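Local coordinates for leucyl aminopeptidase (Trypanosoma brucei brucei, PDB 5NTD), which probably removes leucine and other N-terminal residues from peptides, as a hexameric two-metal aminopeptidase of the M17 family, caught here with the inhibitor bestatin, at residues V292-G297 and A342-G347; K349-D354 and I368-E373. One frame throughout, in Å; residues are numbered along the deposited sequence.

Interaction 1: residues V292-G297 and A342-G347; sequences VYDCGG and AENAIG. With MN (manganese (II) ion), chain B; MN (manganese (II) ion), chain C; BES (2-(3-amino-2-hydroxy-4-phenyl-butyrylamino)-4-methyl-pentanoic acid), chain D.
D294 and N344 run side by side on one face of a short parallel strand pairing, a compact example of a second-shell amide placing a metal ligand. Both side chains leave the backbone in the same sense, CG opposite the main-chain N (chi1 -168° in D294), and this brings N344 ND2 to 3.0 Å from D294 OD1. The hydrogen bond is nearly straight. It meets the carboxylate on its syn side, somewhat out of plane, while staying close to the amide plane of N344. The other oxygen, D294 OD2, bridges the two manganese ions at 2.0 Å from each. Backbone bonds flank the pair: N344 N gives to Y293 O, and C295 N to N344 O (3.1 Å). On the other face the extended E343 lies beside Y293, its OE2 3.5 Å from Y293 CB; that carboxylate pairs with R352 of a neighbouring subunit, and N353 O of that same subunit accepts from Y293 OH. Farther along, C295 SG rests against I346 CB at 3.9 Å. N344 ND2 also donates to T370 O. With OD1 held by the N344 amide and OD2 shared by two cations, the D294 carboxylate is probably fixed in its rotation.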
loop_
_atom_site.group_PDB
_atom_site.type_symbol
_atom_site.label_atom_id
_atom_site.label_comp_id
_atom_site.label_asym_id
_atom_site.label_seq_id
_atom_site.Cartn_x
_atom_site.Cartn_y
_atom_site.Cartn_z
ATOM N N VAL G 292 -19.905 19.638 -5.002
ATOM C CA VAL G 292 -19.019 20.818 -4.798
ATOM C C VAL G 292 -17.646 20.428 -4.272
ATOM O O VAL G 292 -16.657 21.095 -4.542
ATOM C CB VAL G 292 -19.651 21.872 -3.880
ATOM C CG1 VAL G 292 -20.822 22.502 -4.607
ATOM C CG2 VAL G 292 -20.107 21.275 -2.562
ATOM N N TYR G 293 -17.635 19.367 -3.476
ATOM C CA TYR G 293 -16.402 18.697 -3.073
ATOM C C TYR G 293 -16.665 17.244 -2.698
ATOM O O TYR G 293 -17.649 16.929 -2.055
ATOM C CB TYR G 293 -15.772 19.402 -1.919
ATOM C CG TYR G 293 -14.331 19.016 -1.638
ATOM C CD1 TYR G 293 -13.315 19.307 -2.554
ATOM C CD2 TYR G 293 -13.988 18.352 -0.467
ATOM C CE1 TYR G 293 -12.010 18.981 -2.291
ATOM C CE2 TYR G 293 -12.679 18.014 -0.188
ATOM C CZ TYR G 293 -11.690 18.330 -1.093
ATOM O OH TYR G 293 -10.378 18.004 -0.829
ATOM N N ASP G 294 -15.800 16.370 -3.202
ATOM C CA ASP G 294 -15.917 14.894 -3.043
ATOM C C ASP G 294 -14.715 14.491 -2.185
ATOM O O ASP G 294 -13.658 14.158 -2.706
ATOM C CB ASP G 294 -15.897 14.145 -4.418
ATOM C CG ASP G 294 -16.308 12.644 -4.322
ATOM O OD1 ASP G 294 -16.584 12.252 -3.172
ATOM O OD2 ASP G 294 -16.432 11.889 -5.403
ATOM N N CYS G 295 -14.889 14.468 -0.869
ATOM C CA CYS G 295 -13.835 13.896 0.012
ATOM C C CYS G 295 -13.842 12.349 0.027
ATOM O O CYS G 295 -12.949 11.739 0.563
ATOM C CB CYS G 295 -13.922 14.454 1.437
ATOM S SG CYS G 295 -15.035 13.596 2.583
ATOM N N GLY G 296 -14.895 11.762 -0.527
ATOM C CA GLY G 296 -15.138 10.303 -0.512
ATOM C C GLY G 296 -16.183 9.850 0.500
ATOM O O GLY G 296 -16.666 8.742 0.469
ATOM N N GLY G 297 -16.509 10.755 1.412
ATOM C CA GLY G 297 -17.297 10.418 2.587
ATOM C C GLY G 297 -16.478 9.480 3.501
ATOM O O GLY G 297 -15.263 9.560 3.580
ATOM N N ALA G 342 -24.526 18.826 -3.700
ATOM C CA ALA G 342 -24.173 18.261 -2.386
ATOM C C ALA G 342 -22.666 18.328 -2.216
ATOM O O ALA G 342 -21.920 18.322 -3.181
ATOM C CB ALA G 342 -24.634 16.820 -2.254
ATOM N N GLU G 343 -22.233 18.430 -0.978
ATOM C CA GLU G 343 -20.842 18.118 -0.634
ATOM C C GLU G 343 -20.831 16.719 -0.021
ATOM O O GLU G 343 -21.632 16.431 0.865
ATOM C CB GLU G 343 -20.217 19.101 0.335
ATOM C CG GLU G 343 -18.783 18.691 0.696
ATOM C CD GLU G 343 -17.999 19.748 1.432
ATOM O OE1 GLU G 343 -18.595 20.655 2.074
ATOM O OE2 GLU G 343 -16.752 19.617 1.477
ATOM N N ASN G 344 -19.935 15.879 -0.538
ATOM C CA ASN G 344 -19.705 14.525 0.014
ATOM C C ASN G 344 -18.679 14.642 1.116
ATOM O O ASN G 344 -17.485 14.657 0.905
ATOM C CB ASN G 344 -19.247 13.551 -1.033
ATOM C CG ASN G 344 -19.371 12.102 -0.586
ATOM O OD1 ASN G 344 -20.092 11.782 0.353
ATOM N ND2 ASN G 344 -18.679 11.204 -1.292
ATOM N N ALA G 345 -19.201 14.810 2.309
ATOM C CA ALA G 345 -18.414 15.205 3.478
ATOM C C ALA G 345 -18.235 14.026 4.414
ATOM O O ALA G 345 -18.898 13.003 4.315
ATOM C CB ALA G 345 -19.082 16.372 4.224
ATOM N N ILE G 346 -17.360 14.234 5.366
ATOM C CA ILE G 346 -17.078 13.194 6.373
ATOM C C ILE G 346 -17.338 13.786 7.757
ATOM O O ILE G 346 -16.911 14.885 8.088
ATOM C CB ILE G 346 -15.645 12.561 6.242
ATOM C CG1 ILE G 346 -15.530 11.369 7.198
ATOM C CG2 ILE G 346 -14.569 13.576 6.494
ATOM C CD1 ILE G 346 -14.353 10.475 6.927
ATOM N N GLY G 347 -18.060 13.020 8.527
ATOM C CA GLY G 347 -18.450 13.438 9.881
ATOM C C GLY G 347 -19.479 12.532 10.480
ATOM O O GLY G 347 -19.794 11.480 9.923
HETATM MN MN MN B . -17.431 12.304 -7.104
HETATM MN MN MN C . -16.680 9.934 -5.106
HETATM N N2 BES D . -15.888 12.192 -8.406
HETATM C C1 BES D . -15.238 10.885 -8.479
HETATM C C6 BES D . -14.752 10.518 -9.902
HETATM C C7 BES D . -13.431 11.077 -10.355
HETATM C C8 BES D . -13.348 12.349 -10.905
HETATM C C12 BES D . -12.276 10.310 -10.286
HETATM C C9 BES D . -12.126 12.861 -11.334
HETATM C C11 BES D . -11.043 10.825 -10.714
HETATM C C10 BES D . -10.963 12.103 -11.232
HETATM C C2 BES D . -16.261 9.862 -7.940
HETATM O O2 BES D . -17.187 10.405 -6.948
HETATM C C3 BES D . -15.496 8.758 -7.272
HETATM O O3 BES D . -15.256 8.968 -6.060
HETATM N N1 BES D . -15.243 7.708 -8.071
HETATM C C4 BES D . -14.538 6.520 -7.690
HETATM C C13 BES D . -15.485 5.437 -7.186
HETATM C C14 BES D . -14.809 4.304 -6.415
HETATM C C15 BES D . -13.787 4.695 -5.356
HETATM C C16 BES D . -15.859 3.487 -5.703
HETATM C C5 BES D . -13.796 5.947 -8.848
HETATM O O1 BES D . -12.667 5.506 -8.635
HETATM O O4 BES D . -14.321 5.915 -9.965
#

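Interaction 2: residues K349-D354 and I368-E373. With MN (manganese (II) ion), chain C; MN (manganese (II) ion), chain B; BES (2-(3-amino-2-hydroxy-4-phenyl-butyrylamino)-4-methyl-pentanoic acid), chain D.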
loop_
_atom_site.group_PDB
_atom_site.type_symbol
_atom_site.label_atom_id
_atom_site.label_comp_id
_atom_site.label_asym_id
_atom_site.label_seq_id
_atom_site.Cartn_x
_atom_site.Cartn_y
_atom_site.Cartn_z
ATOM N N LYS G 349 -22.647 12.632 10.782
ATOM C CA LYS G 349 -23.864 12.406 9.987
ATOM C C LYS G 349 -23.621 11.749 8.628
ATOM O O LYS G 349 -24.564 11.562 7.856
ATOM C CB LYS G 349 -24.638 13.688 9.817
ATOM C CG LYS G 349 -25.138 14.214 11.162
ATOM C CD LYS G 349 -26.375 15.076 11.079
ATOM C CE LYS G 349 -26.264 16.173 10.074
ATOM N NZ LYS G 349 -27.618 16.740 9.782
ATOM N N SER G 350 -22.388 11.318 8.382
ATOM C CA SER G 350 -22.052 10.638 7.120
ATOM C C SER G 350 -22.937 9.445 6.851
ATOM O O SER G 350 -23.133 8.598 7.718
ATOM C CB SER G 350 -20.603 10.191 7.089
ATOM O OG SER G 350 -19.733 11.250 6.735
ATOM N N TYR G 351 -23.461 9.369 5.645
ATOM C CA TYR G 351 -24.038 8.121 5.201
ATOM C C TYR G 351 -22.910 7.063 5.164
ATOM O O TYR G 351 -21.751 7.380 4.939
ATOM C CB TYR G 351 -24.836 8.247 3.882
ATOM C CG TYR G 351 -24.112 8.208 2.548
ATOM C CD1 TYR G 351 -23.028 9.037 2.269
ATOM C CD2 TYR G 351 -24.570 7.372 1.532
ATOM C CE1 TYR G 351 -22.394 8.994 1.030
ATOM C CE2 TYR G 351 -23.951 7.331 0.299
ATOM C CZ TYR G 351 -22.862 8.142 0.058
ATOM O OH TYR G 351 -22.269 8.066 -1.180
ATOM N N ARG G 352 -23.274 5.828 5.425
ATOM C CA ARG G 352 -22.290 4.801 5.732
ATOM C C ARG G 352 -22.146 3.738 4.666
ATOM O O ARG G 352 -23.032 3.535 3.842
ATOM C CB ARG G 352 -22.643 4.076 7.019
ATOM C CG ARG G 352 -22.845 4.987 8.200
ATOM C CD ARG G 352 -23.310 4.139 9.359
ATOM N NE ARG G 352 -23.670 4.963 10.510
ATOM C CZ ARG G 352 -24.861 5.529 10.703
ATOM N NH1 ARG G 352 -25.071 6.223 11.806
ATOM N NH2 ARG G 352 -25.859 5.354 9.827
ATOM N N ASN G 353 -20.994 3.093 4.698
ATOM C CA ASN G 353 -20.751 1.889 3.920
ATOM C C ASN G 353 -21.450 0.728 4.599
ATOM O O ASN G 353 -20.908 0.123 5.517
ATOM C CB ASN G 353 -19.249 1.605 3.801
ATOM C CG ASN G 353 -18.485 2.779 3.232
ATOM O OD1 ASN G 353 -18.700 3.145 2.079
ATOM N ND2 ASN G 353 -17.594 3.357 4.015
ATOM N N ASP G 354 -22.666 0.463 4.151
ATOM C CA ASP G 354 -23.688 -0.476 4.782
ATOM C C ASP G 354 -25.105 0.112 4.807
ATOM O O ASP G 354 -26.076 -0.629 4.912
ATOM C CB ASP G 354 -23.383 -0.855 6.251
ATOM C CG ASP G 354 -22.509 -2.057 6.361
ATOM O OD1 ASP G 354 -22.300 -2.766 5.349
ATOM O OD2 ASP G 354 -21.951 -2.288 7.474
ATOM N N ILE G 368 -22.342 0.286 -0.709
ATOM C CA ILE G 368 -21.109 -0.496 -0.570
ATOM C C ILE G 368 -19.942 0.440 -0.344
ATOM O O ILE G 368 -19.045 0.166 0.436
ATOM C CB ILE G 368 -20.810 -1.307 -1.845
ATOM C CG1 ILE G 368 -21.953 -2.253 -2.176
ATOM C CG2 ILE G 368 -19.510 -2.111 -1.728
ATOM C CD1 ILE G 368 -22.339 -3.199 -1.057
ATOM N N ASN G 369 -19.976 1.563 -1.031
ATOM C CA ASN G 369 -18.893 2.547 -0.976
ATOM C C ASN G 369 -19.436 3.960 -1.129
ATOM O O ASN G 369 -20.004 4.310 -2.143
ATOM C CB ASN G 369 -17.869 2.248 -2.058
ATOM C CG ASN G 369 -16.594 3.039 -1.895
ATOM O OD1 ASN G 369 -16.613 4.264 -1.814
ATOM N ND2 ASN G 369 -15.470 2.351 -1.893
ATOM N N THR G 370 -19.199 4.784 -0.121
ATOM C CA THR G 370 -19.730 6.151 -0.083
ATOM C C THR G 370 -19.097 7.067 -1.102
ATOM O O THR G 370 -19.605 8.159 -1.356
ATOM C CB THR G 370 -19.559 6.815 1.294
ATOM O OG1 THR G 370 -18.186 6.831 1.664
ATOM C CG2 THR G 370 -20.395 6.053 2.359
ATOM N N ASP G 371 -17.956 6.656 -1.635
ATOM C CA ASP G 371 -17.219 7.454 -2.649
ATOM C C ASP G 371 -17.754 7.281 -4.070
ATOM O O ASP G 371 -17.362 8.044 -5.009
ATOM C CB ASP G 371 -15.727 7.173 -2.624
ATOM C CG ASP G 371 -14.926 8.246 -3.292
ATOM O OD1 ASP G 371 -15.475 9.354 -3.686
ATOM O OD2 ASP G 371 -13.744 7.953 -3.512
ATOM N N ALA G 372 -18.685 6.342 -4.190
ATOM C CA ALA G 372 -19.570 6.230 -5.377
ATOM C C ALA G 372 -20.902 6.982 -5.148
ATOM O O ALA G 372 -21.997 6.412 -5.196
ATOM C CB ALA G 372 -19.821 4.780 -5.746
ATOM N N GLU G 373 -20.742 8.260 -4.883
ATOM C CA GLU G 373 -21.844 9.161 -4.480
ATOM C C GLU G 373 -22.599 9.745 -5.670
ATOM O O GLU G 373 -23.773 10.047 -5.591
ATOM C CB GLU G 373 -21.308 10.289 -3.606
ATOM C CG GLU G 373 -20.668 11.517 -4.301
ATOM C CD GLU G 373 -19.341 11.305 -5.018
ATOM O OE1 GLU G 373 -19.011 12.119 -5.959
ATOM O OE2 GLU G 373 -18.564 10.343 -4.639
HETATM MN MN MN C . -16.680 9.934 -5.106
HETATM MN MN MN B . -17.431 12.304 -7.104
HETATM N N2 BES D . -15.888 12.192 -8.406
HETATM C C1 BES D . -15.238 10.885 -8.479
HETATM C C6 BES D . -14.752 10.518 -9.902
HETATM C C7 BES D . -13.431 11.077 -10.355
HETATM C C8 BES D . -13.348 12.349 -10.905
HETATM C C12 BES D . -12.276 10.310 -10.286
HETATM C C9 BES D . -12.126 12.861 -11.334
HETATM C C11 BES D . -11.043 10.825 -10.714
HETATM C C10 BES D . -10.963 12.103 -11.232
HETATM C C2 BES D . -16.261 9.862 -7.940
HETATM O O2 BES D . -17.187 10.405 -6.948
HETATM C C3 BES D . -15.496 8.758 -7.272
HETATM O O3 BES D . -15.256 8.968 -6.060
HETATM N N1 BES D . -15.243 7.708 -8.071
HETATM C C4 BES D . -14.538 6.520 -7.690
HETATM C C13 BES D . -15.485 5.437 -7.186
HETATM C C14 BES D . -14.809 4.304 -6.415
HETATM C C15 BES D . -13.787 4.695 -5.356
HETATM C C16 BES D . -15.859 3.487 -5.703
HETATM C C5 BES D . -13.796 5.947 -8.848
HETATM O O1 BES D . -12.667 5.506 -8.635
HETATM O O4 BES D . -14.321 5.915 -9.965
#
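Y351 lays one ring face against T370, whose methyl CG2 sits 3.9 Å from the ring centroid in a CH-pi contact, displaced toward the rim. The two side chains slide past each other in opposite directions, so the phenol extends beyond the methyl, and Y351 OH donates to T370 O at 2.7 Å, approaching from well off the carbonyl plane. N353 comes to the same residue at about a right angle. With its CG beside the backbone N (chi1 -55°), it directs OD1 at T370 N, 2.8 Å away and nearly in line with the amide C=O. Within this contact two side chains thus grip the backbone N and O of T370, N344 ND2 being a second donor to that O, while T370 OG1 bonds to G296 O and A299 N. One residue earlier, N369 OD1 accepts from D371 N at 2.7 Å, an Asx turn within the type I turn N369-A372. Beyond it, D371 holds one manganese through both OD1 (1.9 Å) and its carbonyl O, its OD2 pairing with K301, and the E373 carboxylate spans the two ions, OE2 on the same ion as D371 and OE1 on the other, each at 2.0 Å. Bestatin O2 bridges both ions. The contact is consistent with uncharged groups (Y351 OH, N353 OD1, N369 OD1) holding the turn from behind while D371 and E373 meet the metals.

Overall arrangement
Along the chain, residues 292-297 begin at the corner that ends strand 283-291, and interaction 1 closes a loop of 44 intervening residues, which includes helix 314-328, by bringing in the end of strand 334-344. Interaction 2 opens directly afterwards and closes a shorter loop of 13 residues holding strands 356-358 and 364-366, just before helix 374-387. The loops are therefore in series, neither crossing nor enclosing one another. Their centres lie about 10 Å apart, and both supply ligands to the same two manganese ions and meet the same bestatin. Together they tie the C-terminal end of strand 334-344 and the adjoining strand 293-294 to the metal-binding turn, and both contacts border neighbouring subunits of the hexamer.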